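Local coordinates for protein BtGH115A (Bacteroides thetaiotaomicron, PDB 5BY3) that acts as a family GH115 4-O-methyl-alpha-glucuronidase with specificity for decorated arabinogalactans, at residues H393-G398 against D402-S407; L432-I437 against Y442-F447; R496-M501 against Q564-M569. All coordinates share one frame; numbering follows the deposited sequence.

Contact 1. Residues H393-G398 against D402-S407; sequences HVSYWG and DHLWLS. With NI (nickel (II) ion), chain C.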
# COMPACT_ATOMS: atom_id res chain seq x y z
N HIS A 393 3.03 4.03 -1.59
CA HIS A 393 2.52 3.54 -2.87
C HIS A 393 2.56 2.03 -2.98
O HIS A 393 3.63 1.44 -2.80
CB HIS A 393 3.33 4.11 -4.05
CG HIS A 393 3.02 5.53 -4.38
ND1 HIS A 393 3.53 6.60 -3.66
CD2 HIS A 393 2.27 6.07 -5.37
CE1 HIS A 393 3.10 7.73 -4.19
NE2 HIS A 393 2.34 7.44 -5.23
N VAL A 394 1.43 1.41 -3.29
CA VAL A 394 1.43 0.02 -3.84
C VAL A 394 1.00 0.00 -5.32
O VAL A 394 0.85 -1.04 -5.93
CB VAL A 394 0.60 -1.01 -3.01
CG1 VAL A 394 1.20 -1.21 -1.61
CG2 VAL A 394 -0.87 -0.61 -2.94
N SER A 395 0.84 1.20 -5.87
CA SER A 395 0.52 1.41 -7.29
C SER A 395 1.09 2.76 -7.77
O SER A 395 1.18 3.71 -7.00
CB SER A 395 -1.00 1.32 -7.49
OG SER A 395 -1.33 1.65 -8.82
N TYR A 396 1.52 2.86 -9.02
CA TYR A 396 2.08 4.12 -9.45
C TYR A 396 2.12 4.32 -10.94
O TYR A 396 2.28 3.37 -11.71
CB TYR A 396 3.50 4.24 -8.89
CG TYR A 396 4.24 5.48 -9.25
CD1 TYR A 396 3.84 6.71 -8.75
CD2 TYR A 396 5.37 5.42 -10.07
CE1 TYR A 396 4.53 7.87 -9.08
CE2 TYR A 396 6.09 6.57 -10.37
CZ TYR A 396 5.65 7.80 -9.88
OH TYR A 396 6.36 8.96 -10.14
N TRP A 397 1.99 5.58 -11.34
CA TRP A 397 2.22 5.99 -12.74
C TRP A 397 3.39 6.94 -12.72
O TRP A 397 3.31 7.98 -12.08
CB TRP A 397 0.94 6.65 -13.31
CG TRP A 397 1.08 7.56 -14.53
CD1 TRP A 397 2.24 7.92 -15.19
CD2 TRP A 397 0.03 8.22 -15.21
NE1 TRP A 397 1.97 8.74 -16.24
CE2 TRP A 397 0.62 8.97 -16.28
CE3 TRP A 397 -1.37 8.26 -15.03
CZ2 TRP A 397 -0.14 9.74 -17.17
CZ3 TRP A 397 -2.15 9.05 -15.93
CH2 TRP A 397 -1.52 9.77 -16.99
N GLY A 398 4.49 6.59 -13.39
CA GLY A 398 5.67 7.44 -13.41
C GLY A 398 6.94 6.72 -13.78
O GLY A 398 6.88 5.59 -14.25
N ASP A 402 5.62 2.70 -14.82
CA ASP A 402 4.36 2.43 -14.07
C ASP A 402 4.30 0.98 -13.58
O ASP A 402 4.71 0.06 -14.30
CB ASP A 402 3.07 2.58 -14.89
CG ASP A 402 3.02 3.81 -15.84
OD1 ASP A 402 3.98 4.62 -15.93
OD2 ASP A 402 1.95 3.91 -16.54
N HIS A 403 3.80 0.79 -12.35
CA HIS A 403 3.25 -0.47 -11.94
C HIS A 403 1.78 -0.29 -11.65
O HIS A 403 1.40 0.12 -10.55
CB HIS A 403 4.01 -1.11 -10.77
CG HIS A 403 4.33 -0.19 -9.64
ND1 HIS A 403 5.29 0.81 -9.74
CD2 HIS A 403 3.86 -0.14 -8.36
CE1 HIS A 403 5.40 1.42 -8.56
NE2 HIS A 403 4.52 0.89 -7.73
N LEU A 404 0.94 -0.54 -12.66
CA LEU A 404 -0.51 -0.29 -12.53
C LEU A 404 -1.40 -1.47 -12.82
O LEU A 404 -2.63 -1.38 -12.65
CB LEU A 404 -0.94 0.83 -13.48
CG LEU A 404 -0.43 2.25 -13.30
CD1 LEU A 404 -0.92 3.08 -14.47
CD2 LEU A 404 -0.99 2.79 -12.00
N TRP A 405 -0.82 -2.58 -13.30
CA TRP A 405 -1.67 -3.67 -13.72
C TRP A 405 -2.00 -4.63 -12.58
O TRP A 405 -3.18 -4.77 -12.20
CB TRP A 405 -1.09 -4.34 -14.92
CG TRP A 405 -1.74 -5.61 -15.34
CD1 TRP A 405 -3.09 -5.91 -15.36
CD2 TRP A 405 -1.07 -6.74 -15.88
NE1 TRP A 405 -3.27 -7.17 -15.87
CE2 TRP A 405 -2.05 -7.69 -16.21
CE3 TRP A 405 0.28 -7.04 -16.11
CZ2 TRP A 405 -1.72 -8.95 -16.74
CZ3 TRP A 405 0.61 -8.28 -16.64
CH2 TRP A 405 -0.39 -9.23 -16.93
N LEU A 406 -0.95 -5.26 -12.05
CA LEU A 406 -1.02 -6.15 -10.93
C LEU A 406 -0.33 -5.53 -9.70
O LEU A 406 0.45 -4.57 -9.81
CB LEU A 406 -0.35 -7.48 -11.29
CG LEU A 406 -1.01 -8.22 -12.47
CD1 LEU A 406 -0.17 -9.43 -12.89
CD2 LEU A 406 -2.45 -8.63 -12.12
N SER A 407 -0.65 -6.07 -8.54
CA SER A 407 -0.19 -5.58 -7.31
C SER A 407 0.75 -6.62 -6.75
O SER A 407 0.31 -7.61 -6.11
CB SER A 407 -1.40 -5.40 -6.37
OG SER A 407 -0.96 -5.35 -5.00
NI NI C . -4.53 -0.63 -11.44
O HOH W 1 -4.89 0.13 -13.78
O HOH W 2 -5.28 -1.16 -9.08

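Contact 2. Residues L432-I437 against Y442-F447; sequences LNVGDI and YQIELF. With NI (nickel (II) ion), chain C.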
# COMPACT_ATOMS: atom_id res chain seq x y z
N LEU A 432 -2.40 5.13 1.87
CA LEU A 432 -1.95 4.20 0.85
C LEU A 432 -2.49 4.55 -0.55
O LEU A 432 -3.71 4.63 -0.75
CB LEU A 432 -2.38 2.80 1.26
CG LEU A 432 -1.95 1.55 0.46
CD1 LEU A 432 -0.44 1.43 0.32
CD2 LEU A 432 -2.53 0.36 1.18
N ASN A 433 -1.59 4.73 -1.51
CA ASN A 433 -2.02 4.79 -2.90
C ASN A 433 -2.33 3.39 -3.40
O ASN A 433 -1.44 2.52 -3.42
CB ASN A 433 -0.93 5.38 -3.77
CG ASN A 433 -1.42 5.67 -5.18
OD1 ASN A 433 -2.28 4.98 -5.70
ND2 ASN A 433 -0.88 6.70 -5.78
N VAL A 434 -3.60 3.17 -3.78
CA VAL A 434 -4.09 1.80 -4.02
C VAL A 434 -4.55 1.52 -5.44
O VAL A 434 -5.13 0.44 -5.71
CB VAL A 434 -5.25 1.39 -3.08
CG1 VAL A 434 -4.80 1.41 -1.64
CG2 VAL A 434 -6.51 2.22 -3.34
N GLY A 435 -4.35 2.51 -6.32
CA GLY A 435 -4.78 2.39 -7.71
C GLY A 435 -6.30 2.23 -7.74
O GLY A 435 -7.03 3.09 -7.21
N ASP A 436 -6.75 1.10 -8.32
CA ASP A 436 -8.20 0.76 -8.46
C ASP A 436 -8.73 -0.08 -7.31
O ASP A 436 -9.82 -0.65 -7.46
CB ASP A 436 -8.44 -0.03 -9.75
CG ASP A 436 -7.83 0.62 -10.97
OD1 ASP A 436 -8.41 1.62 -11.46
OD2 ASP A 436 -6.80 0.11 -11.48
N ILE A 437 -7.99 -0.15 -6.20
CA ILE A 437 -8.24 -1.13 -5.10
C ILE A 437 -7.92 -2.58 -5.55
O ILE A 437 -6.92 -3.14 -5.12
CB ILE A 437 -9.66 -1.05 -4.46
CG1 ILE A 437 -10.01 0.41 -4.02
CG2 ILE A 437 -9.82 -2.12 -3.37
CD1 ILE A 437 -11.47 0.63 -3.60
N TYR A 442 -4.77 -7.90 -0.82
CA TYR A 442 -3.97 -8.40 0.24
C TYR A 442 -3.09 -7.29 0.87
O TYR A 442 -3.18 -7.07 2.10
CB TYR A 442 -3.14 -9.65 -0.15
CG TYR A 442 -2.29 -10.05 1.04
CD1 TYR A 442 -2.90 -10.57 2.19
CD2 TYR A 442 -0.92 -9.80 1.08
CE1 TYR A 442 -2.15 -10.87 3.30
CE2 TYR A 442 -0.16 -10.11 2.22
CZ TYR A 442 -0.80 -10.65 3.31
OH TYR A 442 -0.11 -10.96 4.44
N GLN A 443 -2.29 -6.59 0.05
CA GLN A 443 -1.38 -5.52 0.57
C GLN A 443 -2.13 -4.43 1.37
O GLN A 443 -1.64 -3.96 2.40
CB GLN A 443 -0.55 -4.87 -0.54
CG GLN A 443 0.47 -5.79 -1.23
CD GLN A 443 -0.07 -6.53 -2.48
OE1 GLN A 443 -1.29 -6.62 -2.70
NE2 GLN A 443 0.83 -7.06 -3.30
N ILE A 444 -3.33 -4.09 0.89
CA ILE A 444 -4.19 -3.10 1.49
C ILE A 444 -4.55 -3.58 2.90
O ILE A 444 -4.46 -2.82 3.85
CB ILE A 444 -5.45 -2.86 0.63
CG1 ILE A 444 -5.08 -2.18 -0.70
CG2 ILE A 444 -6.51 -2.03 1.39
CD1 ILE A 444 -6.17 -2.21 -1.77
N GLU A 445 -4.93 -4.84 3.03
CA GLU A 445 -5.35 -5.31 4.34
C GLU A 445 -4.14 -5.42 5.28
O GLU A 445 -4.24 -5.12 6.48
CB GLU A 445 -6.09 -6.64 4.23
CG GLU A 445 -6.71 -7.08 5.55
CD GLU A 445 -7.57 -8.32 5.42
OE1 GLU A 445 -8.11 -8.58 4.33
OE2 GLU A 445 -7.72 -9.03 6.44
N LEU A 446 -3.00 -5.83 4.74
CA LEU A 446 -1.78 -5.82 5.53
C LEU A 446 -1.50 -4.40 6.07
O LEU A 446 -1.37 -4.20 7.27
CB LEU A 446 -0.60 -6.34 4.70
CG LEU A 446 0.78 -6.42 5.40
CD1 LEU A 446 0.77 -7.29 6.68
CD2 LEU A 446 1.82 -6.91 4.39
N PHE A 447 -1.42 -3.42 5.17
CA PHE A 447 -1.23 -2.04 5.55
C PHE A 447 -2.24 -1.62 6.63
O PHE A 447 -1.87 -0.99 7.60
CB PHE A 447 -1.40 -1.18 4.29
CG PHE A 447 -0.86 0.22 4.41
CD1 PHE A 447 -1.68 1.26 4.84
CD2 PHE A 447 0.47 0.51 4.06
CE1 PHE A 447 -1.18 2.56 4.94
CE2 PHE A 447 0.96 1.81 4.14
CZ PHE A 447 0.12 2.83 4.58
NI NI C . -4.53 -0.63 -11.44
O HOH W 2 -5.28 -1.16 -9.08
O HOH W 1 -4.89 0.13 -13.78

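Contact 3. Residues R496-M501 against Q564-M569; sequences RKPEFM and QAATQM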
# COMPACT_ATOMS: atom_id res chain seq x y z
N ARG A 496 11.66 -8.67 -10.51
CA ARG A 496 11.25 -7.87 -11.63
C ARG A 496 9.76 -8.07 -11.74
O ARG A 496 9.28 -9.18 -11.93
CB ARG A 496 11.95 -8.33 -12.89
CG ARG A 496 11.89 -7.27 -13.96
CD ARG A 496 13.16 -6.44 -13.96
NE ARG A 496 13.06 -5.37 -14.96
CZ ARG A 496 13.99 -4.44 -15.17
NH1 ARG A 496 15.11 -4.42 -14.43
NH2 ARG A 496 13.77 -3.50 -16.09
N LYS A 497 9.04 -6.97 -11.55
CA LYS A 497 7.60 -6.91 -11.70
C LYS A 497 7.18 -7.29 -13.13
O LYS A 497 7.94 -7.08 -14.08
CB LYS A 497 7.13 -5.50 -11.39
CG LYS A 497 7.20 -5.14 -9.92
CD LYS A 497 6.51 -3.82 -9.56
CE LYS A 497 5.88 -3.83 -8.16
NZ LYS A 497 6.82 -3.79 -6.99
N PRO A 498 5.97 -7.85 -13.28
CA PRO A 498 5.44 -8.08 -14.63
C PRO A 498 5.59 -6.90 -15.59
O PRO A 498 6.10 -7.08 -16.69
CB PRO A 498 3.98 -8.37 -14.37
CG PRO A 498 4.03 -9.12 -13.08
CD PRO A 498 5.08 -8.42 -12.26
N GLU A 499 5.17 -5.72 -15.14
CA GLU A 499 5.23 -4.49 -15.89
C GLU A 499 6.64 -4.04 -16.24
O GLU A 499 6.78 -3.36 -17.23
CB GLU A 499 4.51 -3.37 -15.14
CG GLU A 499 3.03 -3.61 -14.91
CD GLU A 499 2.74 -4.26 -13.57
OE1 GLU A 499 3.66 -4.94 -13.09
OE2 GLU A 499 1.60 -4.11 -13.00
N PHE A 500 7.67 -4.45 -15.48
CA PHE A 500 9.10 -4.17 -15.81
C PHE A 500 9.81 -5.19 -16.75
O PHE A 500 11.02 -5.04 -17.04
CB PHE A 500 9.98 -3.97 -14.55
CG PHE A 500 9.39 -3.10 -13.46
CD1 PHE A 500 8.36 -2.18 -13.71
CD2 PHE A 500 9.92 -3.18 -12.15
CE1 PHE A 500 7.82 -1.41 -12.66
CE2 PHE A 500 9.42 -2.39 -11.11
CZ PHE A 500 8.36 -1.50 -11.36
N MSE A 501 9.10 -6.20 -17.23
CA MSE A 501 9.74 -7.33 -17.95
C MSE A 501 10.16 -7.00 -19.35
O MSE A 501 10.87 -7.78 -19.97
CB MSE A 501 8.86 -8.58 -18.03
CG MSE A 501 8.75 -9.23 -16.65
SE MSE A 501 10.48 -9.89 -16.03
CE MSE A 501 10.93 -11.06 -17.53
N GLN A 564 -1.28 -16.40 -12.65
CA GLN A 564 -1.24 -16.84 -14.04
C GLN A 564 -1.03 -15.66 -14.98
O GLN A 564 -0.39 -15.81 -16.03
CB GLN A 564 -2.46 -17.68 -14.40
CG GLN A 564 -2.50 -19.05 -13.71
CD GLN A 564 -3.57 -20.00 -14.29
OE1 GLN A 564 -4.68 -19.60 -14.64
NE2 GLN A 564 -3.22 -21.26 -14.36
N ALA A 565 -1.53 -14.50 -14.58
CA ALA A 565 -1.24 -13.25 -15.35
C ALA A 565 0.24 -12.99 -15.37
O ALA A 565 0.85 -12.84 -16.43
CB ALA A 565 -1.98 -12.07 -14.74
N ALA A 566 0.84 -13.03 -14.19
CA ALA A 566 2.27 -12.86 -14.04
C ALA A 566 3.11 -13.88 -14.83
O ALA A 566 4.13 -13.52 -15.44
CB ALA A 566 2.62 -12.88 -12.56
N THR A 567 2.68 -15.16 -14.80
CA THR A 567 3.36 -16.24 -15.51
C THR A 567 3.40 -15.94 -17.02
O THR A 567 4.45 -16.04 -17.68
CB THR A 567 2.65 -17.58 -15.28
OG1 THR A 567 2.62 -17.88 -13.87
CG2 THR A 567 3.33 -18.75 -16.11
N GLN A 568 2.24 -15.54 -17.53
CA GLN A 568 2.03 -15.35 -18.95
C GLN A 568 2.73 -14.10 -19.48
O GLN A 568 3.09 -14.04 -20.68
CB GLN A 568 0.52 -15.35 -19.28
CG GLN A 568 -0.17 -16.71 -19.12
CD GLN A 568 0.53 -17.82 -19.91
OE1 GLN A 568 0.79 -17.69 -21.11
NE2 GLN A 568 0.88 -18.89 -19.22
N MSE A 569 2.92 -13.11 -18.59
CA MSE A 569 3.73 -11.92 -18.89
C MSE A 569 5.17 -12.31 -18.99
O MSE A 569 5.87 -11.90 -19.92
CB MSE A 569 3.55 -10.83 -17.82
CG MSE A 569 4.05 -9.42 -18.19
SE MSE A 569 3.17 -8.57 -19.76
CE MSE A 569 1.23 -8.35 -19.57

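Contact 1. Residues H393-G398 against D402-S407
The imidazole of His403 offers one face to the backbone N of Tyr396, which sits 3.8 Å above the ring plane and is displaced toward the rim, while Val394 O lies near the plane at the ring's edge. One residue nearer the turn on each segment, the indole of Trp397 and the carboxylate of Asp402 extend alongside one another in a common direction, their planes 34° apart. Both segments belong to one beta-alpha loop of a TIM-type barrel, between strand 388-393 and helix 411-423, and they fold back on each other through a single antiparallel bridge. Tyr396 and His403 form its hydrogen-bonded pair: Tyr396 N gives a nearly straight bond of 3.1 Å to His403 O, whereas the return bond from His403 N to Tyr396 O is weak. With chi1 at 46°, His403 CG stands between its own backbone N and carbonyl carbon, which carries the ring back over the backbone and CB of Tyr396, His403 CE1 coming within 3.4 Å of that CB. Tyr370 meets the rings of both residues.

Where the loop reverses, Gly398 N bonds to Asp402 OD1 at 3.3 Å, approaching from above the carboxylate plane. The same oxygen makes a salt bridge to Arg620. Leu404, which follows His403 in the chain, directs CD2 to 3.4 Å from Ser395 OG and lays CD1 against Trp397 CB. The backbone of Leu404 also carries the loop's metal ligand: its carbonyl O binds the nickel ion at 2.4 Å, in company with Asp436 OD2 and two waters, each of these waters 2.5 Å from the metal.

Contact 2. Residues L432-I437 against Y442-F447
A beta-alpha unit of the TIM-type barrel turns on itself here: strand 429-433, which lies in the parallel sheet between strands 162-166 and 388-393, leads through a short loop into helix 441-452, and the helix packs back on the strand's end. The Leu432 and Phe447 side chains pass one another running in opposite senses. Leu432 CB rests over one face of the phenyl ring, 4.0 Å from its centroid in a CH-pi contact, and CD2 reaches Phe447 CG at 3.6 Å. For Phe447, chi1 of -163° carries the ring toward Leu432, and chi2 near -91° turns its face to the leucine; Trp430 meets that ring as well.

One turn earlier on the helix, Ile444 CG1 lies 3.7 Å from Val434 CG1, the two side chains crossing at about a right angle, and its CD1 reaches Ile437 CG2 at 4.0 Å. A type II' turn from Val434 to Ile437 shapes the loop, overlapped at its start by an Asx turn in which Asn433 OD1 accepts from Gly435 N. The turn brings Asp436 to the nickel site, where OD2 binds the metal at 2.4 Å and the backbone N of Asp436 donates to a nickel-bound water at 2.8 Å.

Contact 3. Residues R496-M501 against Q564-M569
A chi1 of -165° swings Met569 CG away from its own backbone N and out of the helix toward Pro498. The chain of this selenomethionine then bends twice, at chi2 (61°) and chi3 (59°), so the touching falls to CG and not to the selenium end. Met569 CG lies 3.5 Å from Pro498 O and 4.0 Å from Pro498 CB. One turn earlier on the helix, Ala566 CB meets Pro498 CG at 4.0 Å, and the pyrrolidine ring is thereby covered at two neighbouring carbons. No hydrogen bond crosses the interface; the fit is apolar apart from the carbonyl oxygen. The contact joins the loop that follows helix 476-495 to the long helix 552-580, part of the helical region that follows the barrel in the chain.

The loop gets its shape from its own bonds. Phe500 N donates to Lys497 O and Met501 N to Pro498 O, curling the backbone into a tight bend with the proline on its helix-facing side. Arg496 grips Phe500 O side-on with two nitrogens, NE at 2.9 Å and NH2 at 3.3 Å. The oxygen lies in the guanidinium plane; NE meets it from above the carbonyl plane, whereas NH2 uses a lone pair in that plane. Lys497 CB lies over one face of the Phe500 ring, near its rim, 3.7 Å above the plane.

The three contacts follow one another along the chain without interleaving. Contacts 1 and 2, with centres about 11 Å apart, occupy consecutive beta-alpha units of the barrel and share the nickel ion and its two waters, each supplying one protein ligand. Their backbones also join directly, Val394 N lying 3.1 Å from Asn433 O in a probable hydrogen bond. Contact 3 lies about 13 Å from contact 1 and 19 Å from contact 2, between centres, and does not touch contact 2. It meets the barrel loop through Glu499, whose OE2 probably accepts from Trp405 N and Leu406 N, and through Met569, which packs on Trp405. Segment 402-407 thus bridges the nickel site and helix 552-580.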